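Local coordinates for mycobacterial cidal antitoxin MbcA (Mycobacterium tuberculosis, PDB 6FKG), which neutralises the NAD+ phosphorylase toxin MbcT by blocking access to its active site, at residues Trp77-Pro90 with Arg101-Val115. Numbering follows the deposited sequence.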
loop_
_atom_site.group_PDB
_atom_site.type_symbol
_atom_site.label_atom_id
_atom_site.label_comp_id
_atom_site.label_asym_id
_atom_site.label_seq_id
_atom_site.Cartn_x
_atom_site.Cartn_y
_atom_site.Cartn_z
ATOM N N TRP C 77 -4.372 34.498 8.681
ATOM C CA TRP C 77 -4.826 33.182 9.172
ATOM C C TRP C 77 -4.399 32.024 8.269
ATOM O O TRP C 77 -4.044 30.942 8.753
ATOM C CB TRP C 77 -6.349 33.200 9.298
ATOM C CG TRP C 77 -6.983 31.999 9.897
ATOM C CD1 TRP C 77 -7.221 31.772 11.229
ATOM C CD2 TRP C 77 -7.545 30.878 9.188
ATOM N NE1 TRP C 77 -7.880 30.562 11.387
ATOM C CE2 TRP C 77 -8.081 29.998 10.152
ATOM C CE3 TRP C 77 -7.615 30.522 7.835
ATOM C CZ2 TRP C 77 -8.698 28.789 9.807
ATOM C CZ3 TRP C 77 -8.238 29.320 7.491
ATOM C CH2 TRP C 77 -8.772 28.475 8.472
ATOM N N MET C 78 -4.420 32.256 6.958
ATOM C CA MET C 78 -4.037 31.214 6.006
ATOM C C MET C 78 -2.602 30.769 6.233
ATOM O O MET C 78 -2.285 29.602 5.999
ATOM C CB MET C 78 -4.199 31.694 4.557
ATOM C CG MET C 78 -5.628 31.889 4.117
ATOM S SD MET C 78 -6.513 30.331 3.961
ATOM C CE MET C 78 -5.594 29.541 2.648
ATOM N N PHE C 79 -1.745 31.673 6.725
ATOM C CA PHE C 79 -0.320 31.354 6.836
ATOM C C PHE C 79 0.169 31.259 8.274
ATOM O O PHE C 79 1.373 31.217 8.537
ATOM C CB PHE C 79 0.495 32.387 6.046
ATOM C CG PHE C 79 0.034 32.511 4.625
ATOM C CD1 PHE C 79 0.330 31.516 3.708
ATOM C CD2 PHE C 79 -0.749 33.585 4.220
ATOM C CE1 PHE C 79 -0.126 31.596 2.408
ATOM C CE2 PHE C 79 -1.202 33.676 2.920
ATOM C CZ PHE C 79 -0.895 32.681 2.011
ATOM N N SER C 80 -0.774 31.194 9.207
ATOM C CA SER C 80 -0.430 31.099 10.616
ATOM C C SER C 80 -0.593 29.678 11.102
ATOM O O SER C 80 -1.660 29.084 10.923
ATOM C CB SER C 80 -1.304 32.029 11.451
ATOM O OG SER C 80 -1.138 33.379 11.056
ATOM N N PRO C 81 0.462 29.131 11.724
ATOM C CA PRO C 81 0.354 27.842 12.409
ATOM C C PRO C 81 -0.820 27.891 13.364
ATOM O O PRO C 81 -0.934 28.801 14.181
ATOM C CB PRO C 81 1.687 27.717 13.152
ATOM C CG PRO C 81 2.642 28.533 12.326
ATOM C CD PRO C 81 1.818 29.706 11.841
ATOM N N ASN C 82 -1.716 26.931 13.224
ATOM C CA ASN C 82 -2.980 26.955 13.937
ATOM C C ASN C 82 -3.034 25.766 14.888
ATOM O O ASN C 82 -2.971 24.612 14.444
ATOM C CB ASN C 82 -4.138 26.923 12.926
ATOM C CG ASN C 82 -5.481 27.253 13.548
ATOM O OD1 ASN C 82 -5.843 26.718 14.585
ATOM N ND2 ASN C 82 -6.216 28.163 12.916
ATOM N N ARG C 83 -3.155 26.032 16.185
ATOM C CA ARG C 83 -3.155 24.943 17.169
ATOM C C ARG C 83 -4.348 23.986 16.998
ATOM O O ARG C 83 -4.292 22.840 17.447
ATOM C CB ARG C 83 -3.124 25.497 18.605
ATOM C CG ARG C 83 -4.378 26.242 19.062
ATOM C CD ARG C 83 -4.379 26.357 20.601
ATOM N NE ARG C 83 -5.503 27.133 21.116
ATOM C CZ ARG C 83 -6.670 26.613 21.503
ATOM N NH1 ARG C 83 -6.894 25.303 21.435
ATOM N NH2 ARG C 83 -7.627 27.409 21.960
ATOM N N LEU C 84 -5.414 24.442 16.343
ATOM C CA LEU C 84 -6.570 23.576 16.103
ATOM C C LEU C 84 -6.310 22.595 14.958
ATOM O O LEU C 84 -7.049 21.615 14.775
ATOM C CB LEU C 84 -7.818 24.418 15.812
ATOM C CG LEU C 84 -8.158 25.401 16.936
ATOM C CD1 LEU C 84 -9.408 26.222 16.608
ATOM C CD2 LEU C 84 -8.325 24.651 18.244
ATOM N N LEU C 85 -5.255 22.859 14.190
ATOM C CA LEU C 85 -4.857 21.979 13.097
ATOM C C LEU C 85 -3.489 21.364 13.382
ATOM O O LEU C 85 -2.670 21.214 12.480
ATOM C CB LEU C 85 -4.830 22.753 11.768
ATOM C CG LEU C 85 -6.114 23.462 11.333
ATOM C CD1 LEU C 85 -5.828 24.296 10.100
ATOM C CD2 LEU C 85 -7.260 22.468 11.047
ATOM N N GLU C 86 -3.246 21.016 14.646
ATOM C CA GLU C 86 -1.967 20.439 15.067
ATOM C C GLU C 86 -0.789 21.343 14.670
ATOM O O GLU C 86 0.268 20.876 14.239
ATOM C CB GLU C 86 -1.802 19.028 14.483
ATOM C CG GLU C 86 -2.903 18.038 14.906
ATOM C CD GLU C 86 -4.237 18.281 14.203
ATOM O OE1 GLU C 86 -4.234 18.452 12.966
ATOM O OE2 GLU C 86 -5.287 18.314 14.884
ATOM N N HIS C 87 -0.997 22.647 14.819
ATOM C CA HIS C 87 0.043 23.650 14.606
ATOM C C HIS C 87 0.503 23.695 13.157
ATOM O O HIS C 87 1.654 24.000 12.882
ATOM C CB HIS C 87 1.236 23.397 15.543
ATOM C CG HIS C 87 0.848 23.286 16.984
ATOM N ND1 HIS C 87 0.462 24.374 17.736
ATOM C CD2 HIS C 87 0.762 22.211 17.805
ATOM C CE1 HIS C 87 0.169 23.978 18.962
ATOM N NE2 HIS C 87 0.346 22.670 19.031
ATOM N N ARG C 88 -0.406 23.384 12.234
ATOM C CA ARG C 88 -0.124 23.503 10.809
ATOM C C ARG C 88 -0.827 24.734 10.237
ATOM O O ARG C 88 -1.782 25.234 10.818
ATOM C CB ARG C 88 -0.563 22.232 10.065
ATOM C CG ARG C 88 0.255 20.996 10.427
ATOM C CD ARG C 88 -0.309 19.743 9.755
ATOM N NE ARG C 88 -1.645 19.437 10.264
ATOM C CZ ARG C 88 -2.552 18.714 9.611
ATOM N NH1 ARG C 88 -2.276 18.216 8.411
ATOM N NH2 ARG C 88 -3.742 18.491 10.161
ATOM N N LYS C 89 -0.332 25.233 9.109
ATOM C CA LYS C 89 -0.946 26.372 8.430
ATOM C C LYS C 89 -2.091 25.899 7.539
ATOM O O LYS C 89 -1.916 24.934 6.789
ATOM C CB LYS C 89 0.077 27.110 7.568
ATOM C CG LYS C 89 1.284 27.686 8.319
ATOM C CD LYS C 89 2.339 28.145 7.331
ATOM C CE LYS C 89 3.645 28.472 8.043
ATOM N NZ LYS C 89 4.683 29.002 7.120
ATOM N N PRO C 90 -3.251 26.581 7.595
ATOM C CA PRO C 90 -4.343 26.225 6.667
ATOM C C PRO C 90 -3.911 26.170 5.191
ATOM O O PRO C 90 -4.361 25.279 4.462
ATOM C CB PRO C 90 -5.369 27.345 6.891
ATOM C CG PRO C 90 -5.131 27.768 8.347
ATOM C CD PRO C 90 -3.659 27.607 8.582
ATOM N N ARG C 101 -10.735 19.564 5.831
ATOM C CA ARG C 101 -10.511 19.813 7.256
ATOM C C ARG C 101 -10.540 21.302 7.541
ATOM O O ARG C 101 -11.040 21.744 8.581
ATOM C CB ARG C 101 -9.166 19.224 7.717
ATOM C CG ARG C 101 -8.856 19.460 9.209
ATOM C CD ARG C 101 -9.239 18.256 10.044
ATOM N NE ARG C 101 -9.148 18.471 11.489
ATOM C CZ ARG C 101 -8.011 18.537 12.184
ATOM N NH1 ARG C 101 -6.830 18.427 11.572
ATOM N NH2 ARG C 101 -8.052 18.733 13.501
ATOM N N VAL C 102 -9.967 22.080 6.626
ATOM C CA VAL C 102 -9.973 23.534 6.759
ATOM C C VAL C 102 -11.403 24.089 6.701
ATOM O O VAL C 102 -11.782 24.950 7.491
ATOM C CB VAL C 102 -9.110 24.197 5.661
ATOM C CG1 VAL C 102 -9.132 25.712 5.819
ATOM C CG2 VAL C 102 -7.676 23.653 5.710
ATOM N N LEU C 103 -12.201 23.608 5.752
ATOM C CA LEU C 103 -13.609 24.001 5.679
ATOM C C LEU C 103 -14.371 23.617 6.947
ATOM O O LEU C 103 -15.254 24.364 7.403
ATOM C CB LEU C 103 -14.296 23.360 4.464
ATOM C CG LEU C 103 -13.802 23.845 3.092
ATOM C CD1 LEU C 103 -14.574 23.137 1.962
ATOM C CD2 LEU C 103 -13.935 25.370 2.979
ATOM N N ALA C 104 -14.046 22.454 7.506
ATOM C CA ALA C 104 -14.705 22.009 8.730
ATOM C C ALA C 104 -14.344 22.945 9.892
ATOM O O ALA C 104 -15.228 23.350 10.671
ATOM C CB ALA C 104 -14.335 20.543 9.055
ATOM N N LEU C 105 -13.067 23.317 10.002
ATOM C CA LEU C 105 -12.671 24.291 11.032
ATOM C C LEU C 105 -13.418 25.635 10.847
ATOM O O LEU C 105 -13.922 26.206 11.807
ATOM C CB LEU C 105 -11.148 24.516 11.027
ATOM C CG LEU C 105 -10.640 25.649 11.938
ATOM C CD1 LEU C 105 -11.132 25.475 13.363
ATOM C CD2 LEU C 105 -9.115 25.740 11.919
ATOM N N ILE C 106 -13.524 26.124 9.615
ATOM C CA ILE C 106 -14.242 27.378 9.357
ATOM C C ILE C 106 -15.709 27.274 9.782
ATOM O O ILE C 106 -16.275 28.194 10.386
ATOM C CB ILE C 106 -14.105 27.776 7.870
ATOM C CG1 ILE C 106 -12.653 28.192 7.601
ATOM C CG2 ILE C 106 -15.091 28.881 7.481
ATOM C CD1 ILE C 106 -12.283 28.240 6.098
ATOM N N ASP C 107 -16.327 26.131 9.517
ATOM C CA ASP C 107 -17.701 25.908 9.969
ATOM C C ASP C 107 -17.823 25.940 11.495
ATOM O O ASP C 107 -18.773 26.509 12.034
ATOM C CB ASP C 107 -18.218 24.568 9.444
ATOM C CG ASP C 107 -18.956 24.711 8.146
ATOM O OD1 ASP C 107 -19.645 25.738 7.976
ATOM O OD2 ASP C 107 -18.861 23.793 7.307
ATOM N N ALA C 108 -16.854 25.344 12.187
ATOM C CA ALA C 108 -16.833 25.384 13.647
ATOM C C ALA C 108 -16.661 26.823 14.144
ATOM O O ALA C 108 -17.314 27.234 15.091
ATOM C CB ALA C 108 -15.720 24.465 14.213
ATOM N N MET C 109 -15.812 27.591 13.475
ATOM C CA MET C 109 -15.637 29.010 13.800
ATOM C C MET C 109 -16.946 29.782 13.645
ATOM O O MET C 109 -17.335 30.576 14.505
ATOM C CB MET C 109 -14.555 29.609 12.907
ATOM C CG MET C 109 -13.181 29.034 13.210
ATOM S SD MET C 109 -11.971 29.529 11.983
ATOM C CE MET C 109 -11.904 31.291 12.308
ATOM N N ALA C 110 -17.644 29.505 12.556
ATOM C CA ALA C 110 -18.901 30.160 12.257
ATOM C C ALA C 110 -20.012 29.766 13.234
ATOM O O ALA C 110 -21.025 30.466 13.339
ATOM C CB ALA C 110 -19.332 29.834 10.807
ATOM N N GLU C 111 -19.852 28.632 13.919
ATOM C CA GLU C 111 -20.851 28.204 14.895
ATOM C C GLU C 111 -20.437 28.454 16.337
ATOM O O GLU C 111 -21.083 27.974 17.267
ATOM C CB GLU C 111 -21.183 26.725 14.702
ATOM C CG GLU C 111 -21.839 26.505 13.365
ATOM C CD GLU C 111 -22.778 25.325 13.346
ATOM O OE1 GLU C 111 -22.844 24.589 14.351
ATOM O OE2 GLU C 111 -23.458 25.155 12.319
ATOM N N GLY C 112 -19.364 29.211 16.520
ATOM C CA GLY C 112 -18.940 29.586 17.865
ATOM C C GLY C 112 -18.608 28.391 18.746
ATOM O O GLY C 112 -18.874 28.379 19.941
ATOM N N VAL C 113 -18.018 27.365 18.146
ATOM C CA VAL C 113 -17.572 26.208 18.906
ATOM C C VAL C 113 -16.482 26.611 19.892
ATOM O O VAL C 113 -15.556 27.329 19.511
ATOM C CB VAL C 113 -17.051 25.109 17.956
ATOM C CG1 VAL C 113 -16.455 23.956 18.753
ATOM C CG2 VAL C 113 -18.191 24.627 17.042
ATOM N N PHE C 114 -16.577 26.173 21.152
ATOM C CA PHE C 114 -15.573 26.596 22.143
ATOM C C PHE C 114 -14.269 25.852 21.882
ATOM O O PHE C 114 -14.277 24.655 21.584
ATOM C CB PHE C 114 -16.046 26.350 23.576
ATOM C CG PHE C 114 -17.203 27.228 24.000
ATOM C CD1 PHE C 114 -17.671 28.235 23.171
ATOM C CD2 PHE C 114 -17.812 27.041 25.232
ATOM C CE1 PHE C 114 -18.741 29.037 23.560
ATOM C CE2 PHE C 114 -18.879 27.840 25.636
ATOM C CZ PHE C 114 -19.342 28.838 24.803
ATOM N N VAL C 115 -13.147 26.552 21.970
ATOM C CA VAL C 115 -11.899 25.932 21.545
ATOM C C VAL C 115 -10.996 25.584 22.724
ATOM O O VAL C 115 -11.393 25.633 23.897
ATOM C CB VAL C 115 -11.130 26.840 20.556
ATOM C CG1 VAL C 115 -11.929 27.022 19.277
ATOM C CG2 VAL C 115 -10.807 28.174 21.212
ATOM O OXT VAL C 115 -9.836 25.224 22.510
#
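The indole of Trp77 sits as a knob in the hole that Val102, Leu105, Ile106 and Met109 form on the side of helix 99-110, broad enough to touch all four. With CG anti to the backbone N (chi1 -175°), its six-membered ring reaches the helix, where Leu105 CD2 and Val102 CG1 meet the ring edge, the former 3.7 Å from Trp77 CZ2. Met109 SD adds an oblique Met-aromatic contact, and Pro90 CG lies over one indole face. Leu105 suits its place by forking: CD2 also packs on Leu85 CG, while CD1 touches Leu84 CD1 at 3.7 Å. In this toxin-binding domain the seam joins helix 99-110 to the end of helix 71-78 and the loop that follows.

Charged pairs flank this apolar row. Arg101 grips Glu86 end-on, NH1 to OE1 at 2.9 Å and NH2 to OE2 at 3.1 Å, each on a syn lone pair, while Leu85 CD2 covers one guanidinium face. Glu86 OE1 also accepts from Arg88 NH2 (2.8 Å), and the carboxylate probably offsets the closeness of Arg88 NH2 and Arg101 NH1. At the chain end both terminal nitrogens of Arg83 converge in plane on Val115 OXT, 3.1 Å from NH1, probably bracing a carboxylate that Arg47 and Arg72 of the MbcT chain hold against the toxin. Farther out, an Asx turn, Leu84 N to Asn82 OD1 (2.9 Å), probably steadies the loop carrying Arg83 and Leu84.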